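Local coordinates for peptidoglycan synthetase penicillin-binding protein 3 (PDB 4YE5) that probably binds penicillin and, as in other members of the transpeptidase family, cross-links peptidoglycan strands during cell-wall synthesis, at residues A485-A490 / G531-G536; V521-P526 / G536-E541. All coordinates share one frame; numbering follows the deposited sequence.

Contact 1: residues A485-A490 / G531-G536; sequences AKSGTA and GGLTAG
Ser-487 and Leu-533 form the tightly packed part of this contact between strand residues 485-490 and residues 531-536, a turn that leads into helix 535-549. Methyl CD2 of Leu-533 lies against the serine side chain, 3.6 Å from Ser-487 CB, and it is equally close to the hydroxyl OG. The leucine's first bond does not aim at the strand; chi1 (-76°) puts CG beside its own backbone N, and chi2 (155°) then sends CD2 across to the serine. A small serine suits a place where a branched neighbour lies so close.

Toward Thr-489 the contact is looser and more open to solvent. Methyl CG2 of Thr-489 comes within 3.6 Å of Gly-532 O, a plain packing contact, and Gly-532, with no side chain, lets its backbone lie beside this methyl. No direct hydrogen bond joins the two segments. A water oxygen lies 2.8 Å from Gly-488 O and 2.6 Å from Gly-532 O, placed to donate to either carbonyl, though it has more acceptors in reach than protons. Within the turn, Gly-531 O is gripped twice by Thr-534, through its N and, at 2.6 Å, its OG1, which stabilises the turn before the helix.

Lys-486, Ser-487 and Gly-488 match the KSG motif of penicillin-binding proteins. Lys-486 NZ is hydrogen-bonded to Ser-287 OG of a probable SxxK motif, consistent with an active site beside this strand. Strand 484-492 is an outermost strand of the five-stranded antiparallel sheet, paired with strand 501-510; Ser-504 on that neighbour hydrogen-bonds to Gly-532 O, and Tyr-472 touches both Ser-487 and Leu-533.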
ATOM      1  N   ALA A 485      17.474 -18.183   3.026  1.00 16.67           N
ATOM      2  CA  ALA A 485      16.082 -18.291   2.599  1.00 20.23           C
ATOM      3  C   ALA A 485      15.398 -19.515   3.152  1.00 19.51           C
ATOM      4  O   ALA A 485      16.059 -20.459   3.559  1.00 15.74           O
ATOM      5  CB  ALA A 485      16.024 -18.323   1.064  1.00 14.05           C
ATOM      6  N   LYS A 486      14.070 -19.514   3.114  1.00 13.10           N
ATOM      7  CA  LYS A 486      13.297 -20.713   3.411  1.00 15.47           C
ATOM      8  C   LYS A 486      12.164 -20.857   2.416  1.00 14.42           C
ATOM      9  O   LYS A 486      11.586 -19.858   1.995  1.00 12.77           O
ATOM     10  CB  LYS A 486      12.705 -20.668   4.837  1.00 15.17           C
ATOM     11  CG  LYS A 486      13.519 -21.439   5.885  1.00 20.78           C
ATOM     12  CD  LYS A 486      13.641 -22.947   5.618  1.00 14.47           C
ATOM     13  CE  LYS A 486      12.343 -23.661   5.949  1.00 19.34           C
ATOM     14  NZ  LYS A 486      12.239 -25.019   5.342  1.00 23.05           N
ATOM     15  N   SER A 487      11.825 -22.100   2.077  1.00 15.14           N
ATOM     16  CA  SER A 487      10.662 -22.398   1.243  1.00 14.08           C
ATOM     17  C   SER A 487       9.546 -23.060   2.038  1.00 19.22           C
ATOM     18  O   SER A 487       9.788 -23.628   3.110  1.00 15.41           O
ATOM     19  CB  SER A 487      11.055 -23.380   0.144  1.00 15.98           C
ATOM     20  OG  SER A 487      11.477 -24.600   0.732  1.00 18.79           O
ATOM     21  N   GLY A 488       8.327 -23.025   1.489  1.00 16.24           N
ATOM     22  CA  GLY A 488       7.206 -23.742   2.072  1.00 13.15           C
ATOM     23  C   GLY A 488       6.103 -23.996   1.048  1.00 15.53           C
ATOM     24  O   GLY A 488       6.158 -23.478  -0.063  1.00 13.91           O
ATOM     25  N   THR A 489       5.119 -24.805   1.425  1.00 16.01           N
ATOM     26  CA  THR A 489       3.877 -24.955   0.677  1.00 18.20           C
ATOM     27  C   THR A 489       2.791 -25.098   1.710  1.00 22.41           C
ATOM     28  O   THR A 489       3.067 -25.433   2.870  1.00 21.00           O
ATOM     29  CB  THR A 489       3.842 -26.226  -0.218  1.00 23.56           C
ATOM     30  OG1 THR A 489       3.943 -27.386   0.604  1.00 24.10           O
ATOM     31  CG2 THR A 489       4.992 -26.229  -1.233  1.00 22.86           C
ATOM     32  N   ALA A 490       1.553 -24.866   1.284  1.00 16.61           N
ATOM     33  CA  ALA A 490       0.403 -25.023   2.148  1.00 21.57           C
ATOM     34  C   ALA A 490      -0.832 -25.195   1.288  1.00 21.90           C
ATOM     35  O   ALA A 490      -0.919 -24.616   0.199  1.00 19.39           O
ATOM     36  CB  ALA A 490       0.251 -23.793   3.046  1.00 22.97           C
ATOM     37  N   GLY A 531       7.566 -27.232  -9.785  1.00 21.17           N
ATOM     38  CA  GLY A 531       6.455 -27.644  -8.936  1.00 21.76           C
ATOM     39  C   GLY A 531       6.264 -26.728  -7.737  1.00 24.28           C
ATOM     40  O   GLY A 531       6.188 -25.511  -7.877  1.00 20.46           O
ATOM     41  N   GLY A 532       6.258 -27.299  -6.539  1.00 18.42           N
ATOM     42  CA  GLY A 532       5.964 -26.517  -5.354  1.00 17.80           C
ATOM     43  C   GLY A 532       7.093 -25.620  -4.879  1.00 17.06           C
ATOM     44  O   GLY A 532       6.925 -24.878  -3.904  1.00 17.39           O
ATOM     45  N   LEU A 533       8.233 -25.664  -5.570  1.00 17.86           N
ATOM     46  CA  LEU A 533       9.369 -24.779  -5.261  1.00 15.66           C
ATOM     47  C   LEU A 533       9.513 -23.607  -6.246  1.00 14.33           C
ATOM     48  O   LEU A 533      10.509 -22.886  -6.243  1.00 15.78           O
ATOM     49  CB  LEU A 533      10.669 -25.599  -5.223  1.00 18.72           C
ATOM     50  CG  LEU A 533      10.757 -26.413  -3.923  1.00 25.38           C
ATOM     51  CD1 LEU A 533      11.623 -27.624  -4.103  1.00 32.72           C
ATOM     52  CD2 LEU A 533      11.284 -25.529  -2.779  1.00 25.12           C
ATOM     53  N   THR A 534       8.506 -23.421  -7.083  1.00 14.70           N
ATOM     54  CA  THR A 534       8.546 -22.394  -8.117  1.00 17.10           C
ATOM     55  C   THR A 534       8.766 -20.978  -7.549  1.00 16.57           C
ATOM     56  O   THR A 534       9.388 -20.142  -8.195  1.00 16.68           O
ATOM     57  CB  THR A 534       7.265 -22.442  -8.982  1.00 13.91           C
ATOM     58  OG1 THR A 534       7.137 -23.755  -9.552  1.00 17.64           O
ATOM     59  CG2 THR A 534       7.341 -21.442 -10.131  1.00 12.91           C
ATOM     60  N   ALA A 535       8.272 -20.706  -6.346  1.00 12.53           N
ATOM     61  CA  ALA A 535       8.470 -19.359  -5.795  1.00 17.10           C
ATOM     62  C   ALA A 535       9.952 -19.002  -5.596  1.00 16.41           C
ATOM     63  O   ALA A 535      10.313 -17.834  -5.650  1.00 11.92           O
ATOM     64  CB  ALA A 535       7.669 -19.148  -4.500  1.00 10.48           C
ATOM     65  N   GLY A 536      10.804 -20.005  -5.391  1.00 11.21           N
ATOM     66  CA  GLY A 536      12.242 -19.771  -5.236  1.00 17.91           C
ATOM     67  C   GLY A 536      12.936 -19.012  -6.369  1.00 16.35           C
ATOM     68  O   GLY A 536      13.495 -17.947  -6.149  1.00 13.72           O
TER
HETATM   69  O   HOH W   1       8.182 -23.712  -1.914  1.00 36.87           O

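Contact 2: residues V521-P526 / G536-E541; sequences VVLKDP and GPVTAE
Val-521 meets Val-538 and Thr-539 where helix 535-549 packs on the five-stranded antiparallel sheet of the penicillin-binding transpeptidase fold, which is related to that of serine beta-lactamases. The axis of residues 536-541 runs at 138° to that of strand 521-524, 8.3 Å away at closest approach.

In the first shell, the branches of Val-521 divide between two helix residues. Its CG2 touches methyl CG2 of Thr-539 at 3.5 Å, while its CG1 lies 3.9 Å from Val-538 CG1, these two valines crossing at about a right angle. The second branch of Val-538, CG2, turns to Leu-523 CD1 at 4.1 Å. Beta-branched valine suits the extended strand, and on the helix its two methyls let one residue reach two strand positions.

Further out, Val-230 and Ser-234 of helix 221-238 touch Val-538, so this valine is held between the sheet and helix 221-238. On the strand, Val-521 pairs through its backbone with Tyr-506, and Leu-523 with Ser-504.

Thr-539 needs both its faces: its methyl joins the apolar packing, while its hydroxyl, buried here, is satisfied by polar partners. OG1 sits between backbone N and carbonyl carbon (chi1 75°), from where it bonds to Thr-508 OG1 and donates to the carbonyl one turn back. That bond, Thr-539 OG1 to Gly-536 O, is 2.9 Å long and meets a lone pair in the carbonyl plane, with a C=O...OG1 angle of 141°.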
ATOM      1  N   VAL A 521       7.911 -14.199  -2.093  1.00 12.66           N
ATOM      2  CA  VAL A 521       7.025 -14.500  -3.213  1.00 11.70           C
ATOM      3  C   VAL A 521       6.065 -15.623  -2.813  1.00 14.30           C
ATOM      4  O   VAL A 521       6.473 -16.586  -2.163  1.00 14.36           O
ATOM      5  CB  VAL A 521       7.824 -14.910  -4.471  1.00 12.38           C
ATOM      6  CG1 VAL A 521       6.875 -15.480  -5.579  1.00  9.97           C
ATOM      7  CG2 VAL A 521       8.588 -13.710  -5.025  1.00  9.49           C
ATOM      8  N   VAL A 522       4.792 -15.480  -3.175  1.00 13.52           N
ATOM      9  CA  VAL A 522       3.793 -16.530  -2.969  1.00 12.92           C
ATOM     10  C   VAL A 522       3.050 -16.765  -4.273  1.00 17.39           C
ATOM     11  O   VAL A 522       2.519 -15.816  -4.851  1.00 13.12           O
ATOM     12  CB  VAL A 522       2.769 -16.120  -1.872  1.00 11.59           C
ATOM     13  CG1 VAL A 522       1.818 -17.266  -1.590  1.00 10.66           C
ATOM     14  CG2 VAL A 522       3.512 -15.686  -0.585  1.00 13.01           C
ATOM     15  N   LEU A 523       3.012 -18.014  -4.740  1.00 10.68           N
ATOM     16  CA  LEU A 523       2.316 -18.369  -5.983  1.00 16.37           C
ATOM     17  C   LEU A 523       1.293 -19.441  -5.689  1.00 22.16           C
ATOM     18  O   LEU A 523       1.582 -20.390  -4.958  1.00 16.32           O
ATOM     19  CB  LEU A 523       3.311 -18.935  -7.029  1.00 11.33           C
ATOM     20  CG  LEU A 523       4.559 -18.094  -7.310  1.00 10.95           C
ATOM     21  CD1 LEU A 523       5.490 -18.877  -8.255  1.00 11.29           C
ATOM     22  CD2 LEU A 523       4.191 -16.740  -7.939  1.00 11.23           C
ATOM     23  N   LYS A 524       0.106 -19.305  -6.267  1.00 13.62           N
ATOM     24  CA  LYS A 524      -0.935 -20.314  -6.105  1.00 13.13           C
ATOM     25  C   LYS A 524      -0.950 -21.273  -7.281  1.00 17.01           C
ATOM     26  O   LYS A 524      -1.011 -20.847  -8.429  1.00 14.04           O
ATOM     27  CB  LYS A 524      -2.321 -19.683  -5.938  1.00 13.51           C
ATOM     28  CG  LYS A 524      -3.433 -20.750  -5.713  1.00 14.65           C
ATOM     29  CD  LYS A 524      -4.786 -20.114  -5.331  1.00 17.18           C
ATOM     30  CE  LYS A 524      -5.882 -21.204  -5.289  1.00 20.85           C
ATOM     31  NZ  LYS A 524      -7.137 -20.739  -4.588  1.00 22.47           N
ATOM     32  N   ASP A 525      -0.872 -22.562  -6.974  1.00 14.42           N
ATOM     33  CA  ASP A 525      -0.887 -23.614  -7.980  1.00 19.90           C
ATOM     34  C   ASP A 525       0.087 -23.408  -9.156  1.00 17.75           C
ATOM     35  O   ASP A 525      -0.330 -23.481 -10.319  1.00 15.69           O
ATOM     36  CB  ASP A 525      -2.317 -23.787  -8.506  1.00 17.46           C
ATOM     37  CG  ASP A 525      -3.251 -24.399  -7.460  1.00 23.20           C
ATOM     38  OD1 ASP A 525      -2.774 -25.194  -6.621  1.00 25.70           O
ATOM     39  OD2 ASP A 525      -4.466 -24.095  -7.483  1.00 25.61           O
ATOM     40  N   PRO A 526       1.385 -23.154  -8.871  1.00 14.36           N
ATOM     41  CA  PRO A 526       2.326 -23.056 -10.001  1.00 14.40           C
ATOM     42  C   PRO A 526       2.497 -24.394 -10.728  1.00 17.72           C
ATOM     43  O   PRO A 526       2.401 -25.440 -10.105  1.00 17.19           O
ATOM     44  CB  PRO A 526       3.645 -22.663  -9.325  1.00 20.14           C
ATOM     45  CG  PRO A 526       3.530 -23.229  -7.940  1.00 18.54           C
ATOM     46  CD  PRO A 526       2.072 -23.048  -7.568  1.00 15.88           C
ATOM     47  N   GLY A 536      10.804 -20.005  -5.391  1.00 11.21           N
ATOM     48  CA  GLY A 536      12.242 -19.771  -5.236  1.00 17.91           C
ATOM     49  C   GLY A 536      12.936 -19.012  -6.369  1.00 16.35           C
ATOM     50  O   GLY A 536      13.495 -17.947  -6.149  1.00 13.72           O
ATOM     51  N   PRO A 537      12.921 -19.564  -7.593  1.00 14.58           N
ATOM     52  CA  PRO A 537      13.569 -18.878  -8.729  1.00 17.26           C
ATOM     53  C   PRO A 537      12.951 -17.495  -8.966  1.00 14.73           C
ATOM     54  O   PRO A 537      13.634 -16.590  -9.409  1.00 19.34           O
ATOM     55  CB  PRO A 537      13.246 -19.795  -9.913  1.00 18.58           C
ATOM     56  CG  PRO A 537      13.113 -21.196  -9.266  1.00 20.38           C
ATOM     57  CD  PRO A 537      12.417 -20.901  -7.955  1.00 14.13           C
ATOM     58  N   VAL A 538      11.666 -17.343  -8.666  1.00 16.30           N
ATOM     59  CA  VAL A 538      11.012 -16.039  -8.810  1.00 18.43           C
ATOM     60  C   VAL A 538      11.624 -15.021  -7.839  1.00 17.27           C
ATOM     61  O   VAL A 538      11.890 -13.902  -8.237  1.00 18.69           O
ATOM     62  CB  VAL A 538       9.463 -16.146  -8.684  1.00 14.66           C
ATOM     63  CG1 VAL A 538       8.767 -14.763  -8.927  1.00 10.65           C
ATOM     64  CG2 VAL A 538       8.937 -17.195  -9.681  1.00 16.52           C
ATOM     65  N   THR A 539      11.906 -15.402  -6.587  1.00 15.23           N
ATOM     66  CA  THR A 539      12.516 -14.423  -5.681  1.00 16.52           C
ATOM     67  C   THR A 539      13.903 -14.063  -6.180  1.00 14.80           C
ATOM     68  O   THR A 539      14.345 -12.935  -6.032  1.00 18.36           O
ATOM     69  CB  THR A 539      12.641 -14.918  -4.218  1.00 16.53           C
ATOM     70  OG1 THR A 539      13.711 -15.875  -4.115  1.00 27.06           O
ATOM     71  CG2 THR A 539      11.328 -15.530  -3.740  1.00 11.43           C
ATOM     72  N   ALA A 540      14.593 -15.048  -6.756  1.00 14.27           N
ATOM     73  CA  ALA A 540      15.941 -14.840  -7.277  1.00 21.11           C
ATOM     74  C   ALA A 540      16.010 -13.914  -8.506  1.00 18.40           C
ATOM     75  O   ALA A 540      16.992 -13.184  -8.689  1.00 17.47           O
ATOM     76  CB  ALA A 540      16.629 -16.202  -7.567  1.00 17.06           C
ATOM     77  N   GLU A 541      14.985 -13.950  -9.348  1.00 17.67           N
ATOM     78  CA  GLU A 541      14.886 -13.004 -10.469  1.00 18.52           C
ATOM     79  C   GLU A 541      14.766 -11.564  -9.937  1.00 22.42           C
ATOM     80  O   GLU A 541      15.391 -10.641 -10.443  1.00 19.05           O
ATOM     81  CB  GLU A 541      13.657 -13.314 -11.331  1.00 19.32           C
ATOM     82  CG  GLU A 541      13.752 -14.594 -12.158  1.00 37.56           C
ATOM     83  CD  GLU A 541      14.774 -14.478 -13.276  1.00 50.97           C
ATOM     84  OE1 GLU A 541      14.654 -13.514 -14.071  1.00 54.81           O
ATOM     85  OE2 GLU A 541      15.702 -15.333 -13.345  1.00 52.93           O
TER

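Both contacts set helix 535-549, or the turn leading into it, against the same five-stranded sheet; their centres are about 7 Å apart and they share Gly-536. Contact 2 is fully buried on strand 517-524, the middle strand, and relies on branched apolar side chains. Contact 1 lies at the sheet's outermost strand 484-492, is only partly buried, and adds to its apolar packing backbone carbonyls facing a shared water. Thr-534 and Ala-535 join them: Thr-534 CG2 packs on Leu-523 CD1 at 3.7 Å, and Ala-535 CB lies 3.7 Å from Val-521 O. The turn beside the probable active-site strand thus leads directly into the packed helix.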